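Local coordinates for protein enoyl-CoA hydratase (Mycobacterium tuberculosis, PDB 5KJP) that probably catalyses the reversible hydration of unsaturated fatty acyl-CoA thioesters in fatty acid metabolism, as a trimeric member of the crotonase superfamily, at residues F135-V140 and L144-G149; Y112-G117 and G170-A175; D23-I28 and K203-G208. All blocks are in the same frame, centred on the assembly; numbering follows the deposited sequence.

Contact 1 (F135-V140 and L144-G149)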
loop_
_atom_site.group_PDB
_atom_site.type_symbol
_atom_site.label_atom_id
_atom_site.label_comp_id
_atom_site.label_asym_id
_atom_site.label_seq_id
_atom_site.Cartn_x
_atom_site.Cartn_y
_atom_site.Cartn_z
ATOM N N PHE A 135 -4.441 5.967 18.081
ATOM C CA PHE A 135 -3.362 4.991 17.963
ATOM C C PHE A 135 -2.025 5.708 18.060
ATOM O O PHE A 135 -1.975 6.933 18.087
ATOM C CB PHE A 135 -3.465 4.234 16.633
ATOM C CG PHE A 135 -4.774 3.521 16.452
ATOM C CD1 PHE A 135 -5.900 4.206 16.007
ATOM C CD2 PHE A 135 -4.887 2.176 16.754
ATOM C CE1 PHE A 135 -7.116 3.555 15.863
ATOM C CE2 PHE A 135 -6.099 1.516 16.608
ATOM C CZ PHE A 135 -7.217 2.209 16.164
ATOM N N GLY A 136 -0.941 4.947 18.107
ATOM C CA GLY A 136 0.378 5.546 18.103
ATOM C C GLY A 136 1.444 4.560 18.524
ATOM O O GLY A 136 1.166 3.566 19.217
ATOM N N ILE A 137 2.668 4.836 18.092
ATOM C CA ILE A 137 3.831 4.066 18.511
ATOM C C ILE A 137 4.913 5.046 18.977
ATOM O O ILE A 137 5.824 5.406 18.223
ATOM C CB ILE A 137 4.355 3.150 17.380
ATOM C CG1 ILE A 137 4.322 3.870 16.024
ATOM C CG2 ILE A 137 3.498 1.879 17.296
ATOM C CD1 ILE A 137 5.014 3.087 14.897
ATOM N N PRO A 138 4.801 5.502 20.231
ATOM C CA PRO A 138 5.676 6.545 20.772
ATOM C C PRO A 138 7.008 6.017 21.323
ATOM O O PRO A 138 7.693 6.754 22.034
ATOM C CB PRO A 138 4.828 7.148 21.893
ATOM C CG PRO A 138 4.014 6.004 22.386
ATOM C CD PRO A 138 3.729 5.134 21.175
ATOM N N GLU A 139 7.375 4.782 20.983
ATOM C CA GLU A 139 8.562 4.144 21.560
ATOM C C GLU A 139 9.839 4.986 21.422
ATOM O O GLU A 139 10.647 5.042 22.352
ATOM C CB GLU A 139 8.775 2.758 20.928
ATOM C CG GLU A 139 7.873 1.641 21.500
ATOM C CD GLU A 139 6.474 1.578 20.871
ATOM O OE1 GLU A 139 5.997 2.599 20.331
ATOM O OE2 GLU A 139 5.845 0.493 20.915
ATOM N N VAL A 140 10.016 5.659 20.283
ATOM C CA VAL A 140 11.247 6.427 20.061
ATOM C C VAL A 140 11.399 7.584 21.047
ATOM O O VAL A 140 12.504 8.061 21.278
ATOM C CB VAL A 140 11.327 6.998 18.620
ATOM C CG1 VAL A 140 11.536 5.875 17.600
ATOM C CG2 VAL A 140 10.094 7.839 18.302
ATOM N N LEU A 144 13.460 3.923 22.612
ATOM C CA LEU A 144 13.193 2.529 22.263
ATOM C C LEU A 144 12.560 2.411 20.881
ATOM O O LEU A 144 12.322 3.406 20.204
ATOM C CB LEU A 144 12.292 1.875 23.311
ATOM C CG LEU A 144 12.917 1.777 24.709
ATOM C CD1 LEU A 144 11.963 1.086 25.679
ATOM C CD2 LEU A 144 14.263 1.054 24.656
ATOM N N VAL A 145 12.283 1.180 20.473
ATOM C CA VAL A 145 11.761 0.910 19.143
ATOM C C VAL A 145 10.530 0.012 19.270
ATOM O O VAL A 145 10.498 -0.869 20.128
ATOM C CB VAL A 145 12.845 0.247 18.262
ATOM C CG1 VAL A 145 12.285 -0.165 16.916
ATOM C CG2 VAL A 145 14.041 1.190 18.090
ATOM N N ALA A 146 9.510 0.251 18.449
ATOM C CA ALA A 146 8.302 -0.574 18.463
ATOM C C ALA A 146 8.567 -1.935 17.823
ATOM O O ALA A 146 8.275 -2.144 16.641
ATOM C CB ALA A 146 7.160 0.135 17.746
ATOM N N GLY A 147 9.098 -2.861 18.614
ATOM C CA GLY A 147 9.507 -4.167 18.111
ATOM C C GLY A 147 8.475 -5.286 18.164
ATOM O O GLY A 147 8.799 -6.454 17.917
ATOM N N GLY A 148 7.229 -4.949 18.477
ATOM C CA GLY A 148 6.196 -5.964 18.584
ATOM C C GLY A 148 5.385 -6.081 17.306
ATOM O O GLY A 148 4.235 -6.514 17.330
ATOM N N GLY A 149 5.979 -5.681 16.188
ATOM C CA GLY A 149 5.309 -5.785 14.902
ATOM C C GLY A 149 4.815 -4.456 14.367
ATOM O O GLY A 149 4.381 -4.368 13.217
#

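Contact 2 (Y112-G117 and G170-A175)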
loop_
_atom_site.group_PDB
_atom_site.type_symbol
_atom_site.label_atom_id
_atom_site.label_comp_id
_atom_site.label_asym_id
_atom_site.label_seq_id
_atom_site.Cartn_x
_atom_site.Cartn_y
_atom_site.Cartn_z
ATOM N N TYR A 112 -7.386 4.957 24.149
ATOM C CA TYR A 112 -6.047 4.843 23.581
ATOM C C TYR A 112 -5.626 3.407 23.300
ATOM O O TYR A 112 -5.778 2.523 24.152
ATOM C CB TYR A 112 -5.015 5.486 24.510
ATOM C CG TYR A 112 -5.042 6.992 24.500
ATOM C CD1 TYR A 112 -4.442 7.707 23.474
ATOM C CD2 TYR A 112 -5.666 7.701 25.518
ATOM C CE1 TYR A 112 -4.461 9.087 23.457
ATOM C CE2 TYR A 112 -5.690 9.085 25.511
ATOM C CZ TYR A 112 -5.085 9.771 24.475
ATOM O OH TYR A 112 -5.102 11.148 24.455
ATOM N N ALA A 113 -5.111 3.195 22.090
ATOM C CA ALA A 113 -4.347 2.005 21.735
ATOM C C ALA A 113 -2.929 2.454 21.410
ATOM O O ALA A 113 -2.642 2.842 20.270
ATOM C CB ALA A 113 -4.971 1.281 20.541
ATOM N N LEU A 114 -2.050 2.437 22.407
ATOM C CA LEU A 114 -0.713 3.003 22.230
ATOM C C LEU A 114 0.405 1.979 22.388
ATOM O O LEU A 114 0.311 1.061 23.210
ATOM C CB LEU A 114 -0.484 4.151 23.220
ATOM C CG LEU A 114 -1.380 5.379 23.053
ATOM C CD1 LEU A 114 -1.195 6.339 24.223
ATOM C CD2 LEU A 114 -1.081 6.067 21.722
ATOM N N ALA A 115 1.463 2.169 21.601
ATOM C CA ALA A 115 2.665 1.339 21.645
ATOM C C ALA A 115 2.280 -0.115 21.435
ATOM O O ALA A 115 1.718 -0.458 20.394
ATOM C CB ALA A 115 3.415 1.534 22.970
ATOM N N GLY A 116 2.547 -0.963 22.425
ATOM C CA GLY A 116 2.111 -2.353 22.360
ATOM C C GLY A 116 0.622 -2.517 22.073
ATOM O O GLY A 116 0.203 -3.505 21.466
ATOM N N GLY A 117 -0.179 -1.548 22.505
ATOM C CA GLY A 117 -1.605 -1.551 22.229
ATOM C C GLY A 117 -1.917 -1.417 20.745
ATOM O O GLY A 117 -2.793 -2.108 20.219
ATOM N N GLY A 170 6.527 9.566 16.913
ATOM C CA GLY A 170 5.788 9.027 18.048
ATOM C C GLY A 170 4.454 9.725 18.276
ATOM O O GLY A 170 3.853 9.585 19.344
ATOM N N ASP A 171 3.991 10.474 17.275
ATOM C CA ASP A 171 2.713 11.189 17.349
ATOM C C ASP A 171 1.526 10.240 17.484
ATOM O O ASP A 171 1.559 9.116 16.988
ATOM C CB ASP A 171 2.481 12.055 16.100
ATOM C CG ASP A 171 3.268 13.358 16.111
ATOM O OD1 ASP A 171 3.905 13.704 17.137
ATOM O OD2 ASP A 171 3.222 14.058 15.074
ATOM N N ASN A 172 0.467 10.706 18.135
ATOM C CA ASN A 172 -0.799 9.982 18.127
ATOM C C ASN A 172 -1.452 10.041 16.757
ATOM O O ASN A 172 -1.337 11.039 16.041
ATOM C CB ASN A 172 -1.767 10.547 19.166
ATOM C CG ASN A 172 -1.346 10.244 20.592
ATOM O OD1 ASN A 172 -0.423 9.469 20.834
ATOM N ND2 ASN A 172 -2.025 10.863 21.548
ATOM N N LEU A 173 -2.147 8.966 16.405
ATOM C CA LEU A 173 -2.951 8.908 15.197
ATOM C C LEU A 173 -4.431 8.838 15.576
ATOM O O LEU A 173 -4.905 7.791 16.025
ATOM C CB LEU A 173 -2.557 7.689 14.351
ATOM C CG LEU A 173 -3.387 7.415 13.087
ATOM C CD1 LEU A 173 -3.206 8.540 12.081
ATOM C CD2 LEU A 173 -2.997 6.073 12.478
ATOM N N PRO A 174 -5.163 9.951 15.408
ATOM C CA PRO A 174 -6.588 9.943 15.757
ATOM C C PRO A 174 -7.350 8.942 14.894
ATOM O O PRO A 174 -6.998 8.729 13.727
ATOM C CB PRO A 174 -7.036 11.383 15.476
ATOM C CG PRO A 174 -5.761 12.193 15.462
ATOM C CD PRO A 174 -4.729 11.260 14.896
ATOM N N ALA A 175 -8.375 8.324 15.469
ATOM C CA ALA A 175 -9.133 7.285 14.776
ATOM C C ALA A 175 -9.696 7.743 13.433
ATOM O O ALA A 175 -9.725 6.967 12.472
ATOM C CB ALA A 175 -10.257 6.793 15.657
#

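Contact 3 (D23-I28 and K203-G208)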
loop_
_atom_site.group_PDB
_atom_site.type_symbol
_atom_site.label_atom_id
_atom_site.label_comp_id
_atom_site.label_asym_id
_atom_site.label_seq_id
_atom_site.Cartn_x
_atom_site.Cartn_y
_atom_site.Cartn_z
ATOM N N ASP A 23 -22.532 -17.218 20.573
ATOM C CA ASP A 23 -22.653 -18.070 19.395
ATOM C C ASP A 23 -21.264 -18.480 18.908
ATOM O O ASP A 23 -20.527 -19.170 19.617
ATOM C CB ASP A 23 -23.435 -17.363 18.285
ATOM C CG ASP A 23 -24.845 -16.990 18.714
ATOM O OD1 ASP A 23 -25.502 -17.812 19.392
ATOM O OD2 ASP A 23 -25.296 -15.873 18.378
ATOM N N ARG A 24 -20.897 -18.037 17.712
ATOM C CA ARG A 24 -19.624 -18.439 17.124
ATOM C C ARG A 24 -18.565 -17.344 17.247
ATOM O O ARG A 24 -17.511 -17.408 16.606
ATOM C CB ARG A 24 -19.827 -18.825 15.661
ATOM C CG ARG A 24 -20.939 -19.853 15.457
ATOM C CD ARG A 24 -20.914 -20.401 14.046
ATOM N NE ARG A 24 -19.601 -20.954 13.739
ATOM C CZ ARG A 24 -19.230 -22.197 14.028
ATOM N NH1 ARG A 24 -20.082 -23.028 14.616
ATOM N NH2 ARG A 24 -18.007 -22.611 13.720
ATOM N N ILE A 25 -18.846 -16.347 18.080
ATOM C CA ILE A 25 -17.924 -15.234 18.274
ATOM C C ILE A 25 -17.292 -15.291 19.659
ATOM O O ILE A 25 -17.989 -15.405 20.672
ATOM C CB ILE A 25 -18.632 -13.876 18.086
ATOM C CG1 ILE A 25 -19.128 -13.738 16.645
ATOM C CG2 ILE A 25 -17.689 -12.721 18.422
ATOM C CD1 ILE A 25 -20.260 -12.744 16.487
ATOM N N LEU A 26 -15.968 -15.215 19.709
ATOM C CA LEU A 26 -15.284 -15.155 20.990
ATOM C C LEU A 26 -14.938 -13.709 21.331
ATOM O O LEU A 26 -14.146 -13.075 20.637
ATOM C CB LEU A 26 -14.019 -16.014 20.976
ATOM C CG LEU A 26 -13.470 -16.299 22.383
ATOM C CD1 LEU A 26 -14.424 -17.236 23.133
ATOM C CD2 LEU A 26 -12.045 -16.854 22.353
ATOM N N ILE A 27 -15.532 -13.182 22.397
ATOM C CA ILE A 27 -15.218 -11.817 22.823
ATOM C C ILE A 27 -14.180 -11.828 23.943
ATOM O O ILE A 27 -14.411 -12.378 25.025
ATOM C CB ILE A 27 -16.470 -11.064 23.289
ATOM C CG1 ILE A 27 -17.547 -11.117 22.199
ATOM C CG2 ILE A 27 -16.120 -9.618 23.655
ATOM C CD1 ILE A 27 -18.842 -10.475 22.612
ATOM N N ILE A 28 -13.038 -11.213 23.659
ATOM C CA ILE A 28 -11.885 -11.203 24.554
ATOM C C ILE A 28 -11.681 -9.793 25.087
ATOM O O ILE A 28 -11.488 -8.851 24.312
ATOM C CB ILE A 28 -10.601 -11.664 23.827
ATOM C CG1 ILE A 28 -10.850 -12.980 23.078
ATOM C CG2 ILE A 28 -9.434 -11.782 24.810
ATOM C CD1 ILE A 28 -9.855 -13.246 21.956
ATOM N N LYS A 203 -21.283 -10.737 10.323
ATOM C CA LYS A 203 -21.260 -10.809 8.866
ATOM C C LYS A 203 -20.271 -11.882 8.406
ATOM O O LYS A 203 -20.547 -12.644 7.476
ATOM C CB LYS A 203 -20.914 -9.446 8.258
ATOM C CG LYS A 203 -22.033 -8.417 8.412
ATOM C CD LYS A 203 -21.554 -6.991 8.162
ATOM C CE LYS A 203 -21.329 -6.724 6.682
ATOM N NZ LYS A 203 -22.524 -7.024 5.842
ATOM N N ILE A 204 -19.132 -11.964 9.082
ATOM C CA ILE A 204 -18.115 -12.943 8.727
ATOM C C ILE A 204 -18.486 -14.370 9.165
ATOM O O ILE A 204 -18.253 -15.333 8.424
ATOM C CB ILE A 204 -16.756 -12.539 9.323
ATOM C CG1 ILE A 204 -16.310 -11.202 8.717
ATOM C CG2 ILE A 204 -15.719 -13.604 9.044
ATOM C CD1 ILE A 204 -15.123 -10.562 9.440
ATOM N N THR A 205 -19.086 -14.517 10.345
ATOM C CA THR A 205 -19.480 -15.850 10.807
ATOM C C THR A 205 -20.613 -16.434 9.961
ATOM O O THR A 205 -20.835 -17.643 9.963
ATOM C CB THR A 205 -19.913 -15.854 12.296
ATOM O OG1 THR A 205 -21.067 -15.023 12.469
ATOM C CG2 THR A 205 -18.793 -15.344 13.184
ATOM N N ALA A 206 -21.326 -15.576 9.233
ATOM C CA ALA A 206 -22.415 -16.040 8.383
ATOM C C ALA A 206 -21.882 -16.661 7.097
ATOM O O ALA A 206 -22.618 -17.326 6.369
ATOM C CB ALA A 206 -23.372 -14.896 8.058
ATOM N N ASN A 207 -20.602 -16.433 6.815
ATOM C CA ASN A 207 -20.004 -16.939 5.588
ATOM C C ASN A 207 -19.319 -18.281 5.835
ATOM O O ASN A 207 -19.157 -18.691 6.981
ATOM C CB ASN A 207 -19.038 -15.898 5.019
ATOM C CG ASN A 207 -19.770 -14.654 4.535
ATOM O OD1 ASN A 207 -20.951 -14.720 4.198
ATOM N ND2 ASN A 207 -19.082 -13.514 4.515
ATOM N N GLY A 208 -18.944 -18.979 4.765
ATOM C CA GLY A 208 -18.406 -20.327 4.897
ATOM C C GLY A 208 -17.114 -20.342 5.691
ATOM O O GLY A 208 -16.142 -19.703 5.292
#

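Contact 1 (F135-V140 and L144-G149)
E139 and L144 are joined by the one backbone hydrogen bond between 135-140 and 144-149: L144 N donates to E139 O at 3.0 Å, with an N-H...O angle of 150°. The L144 carbonyl turns back toward V140, whose CA approaches L144 O at 3.2 Å as a C-H...O contact, and V140 CG1 lies against the same oxygen. Together these contacts close the loop that begins with the 3-10 segment at E139 and returns at L144.

The remaining contacts are van der Waals and involve mainly E139 and A146. The E139 chain leaves beside its own backbone N and bends at chi2 (84°), which lays CB and CG along the peptide link between V145 and A146 and brings the carboxylate next to the alanine methyl. E139 CB lies 3.7 Å from V145 C, and E139 OE2 comes to 3.4 Å from A146 CB. I137 reaches the same methyl, with CG2 at 4.1 Å from A146 CB. A146 is the centre of an inverse gamma turn, closed by a weak bond from G147 N to V145 O at 2.9 Å. Beyond it the chain runs to G149, the N-cap of helix 150-157.

E119 on helix 116-123 touches both E139 and A146, while V140, L144 and V145 pack on T215, A247 and L238 of a second subunit. Two glutamates, one on helix 116-123 and one in the 3-10 segment that follows strand 134-136, in contact beside a glycine-rich loop, are consistent with the acidic pair at the active site of crotonase-family enoyl-CoA hydratases.

Contact 2 (Y112-G117 and G170-A175)
L114 and N172 mark the nearest approach of the two backbones, with CA atoms 8.1 Å apart, too far for direct strand pairing, and the segments meet through side chains alone. The N172 side chain spans the gap. Its CG is anti to the carbonyl carbon, beside the backbone N (chi1 -70°), which presents the carboxamide to both Y112 and L114. The nitrogen goes to the tyrosine: N172 ND2 lies 3.6 Å from Y112 CE1, at the edge of the ring and near its plane, with the amide plane turned 56° from that of the ring. The oxygen goes to the leucine, N172 OD1 lying 3.6 Å from L114 CD2. Neither approach is a hydrogen bond, and the small patch is van der Waals contact at the protein surface.

Strand 134-136 lies between the two in the small sheet, parallel to 112-114 and antiparallel to 173-174; A113 bonds to A134 and L173 to F135 through the backbone. Next to N172, D171 forms a salt bridge to K203 of a second subunit. Segment 112-117 turns at A115, the N-cap of helix 116-123, whereas 170-175 leaves helix 160-169 at G170 and enters helix 175-180 after P174.

Contact 3 (D23-I28 and K203-G208)
T205, near the C-terminal end of helix 193-205, packs against I25 at the start of strand 25-30, where this helix covers one face of the main mixed sheet of this crotonase-fold subunit. The side-chain meeting is apolar: T205 CG2 touches I25 CG1 at 3.8 Å, the two side chains crossing at about a right angle. T205 CG2 also lies 4.2 Å from R24 O and 4.4 Å from R24 CB, and so fits against the bend where the chain enters the strand.

The first torsion of T205 (chi1 62°) divides the work of its two branches. It sets OG1 between the backbone N and the carbonyl carbon, turned back on its own helix, where it hydrogen-bonds to E202 O and weakly to A201 O, and it leaves CG2 to face the strand. The hydroxyl is thereby satisfied within the helix while the methyl packs on the sheet. R24 sends its guanidinium to other partners: NE bonds to S61 OG and NH2 to A58 O, tying the residue just before the strand to the connection between helix 41-56 and strand 62-67.

Further along the strand, I27 rests on L194 and I198 of the same helix, whereas L26 and I28 face helix 41-56. A strand whose successive residues meet helices on its two faces is a layered alpha/beta packing, as expected in the core of a crotonase-fold subunit.

How the contacts relate
Contacts 1 and 2 are neighbours, their centres about 9 Å apart, and share the small three-stranded sheet. Strand 134-136, which leads into the loop of contact 1, is thus bordered by both segments of contact 2, with a probable hydrogen bond from A115 N to G136 O. Contact 3 lies on the main sheet, on the other side of the chain's centre, with its centre about 31 and 27 Å from those of contacts 1 and 2. Along the sequence they are nested: contact 1 inside contact 2, contact 2 inside contact 3. In the trimer, contact 3 of one subunit meets the region of contacts 1 and 2 of another, where N207 packs on V140 of that neighbouring subunit.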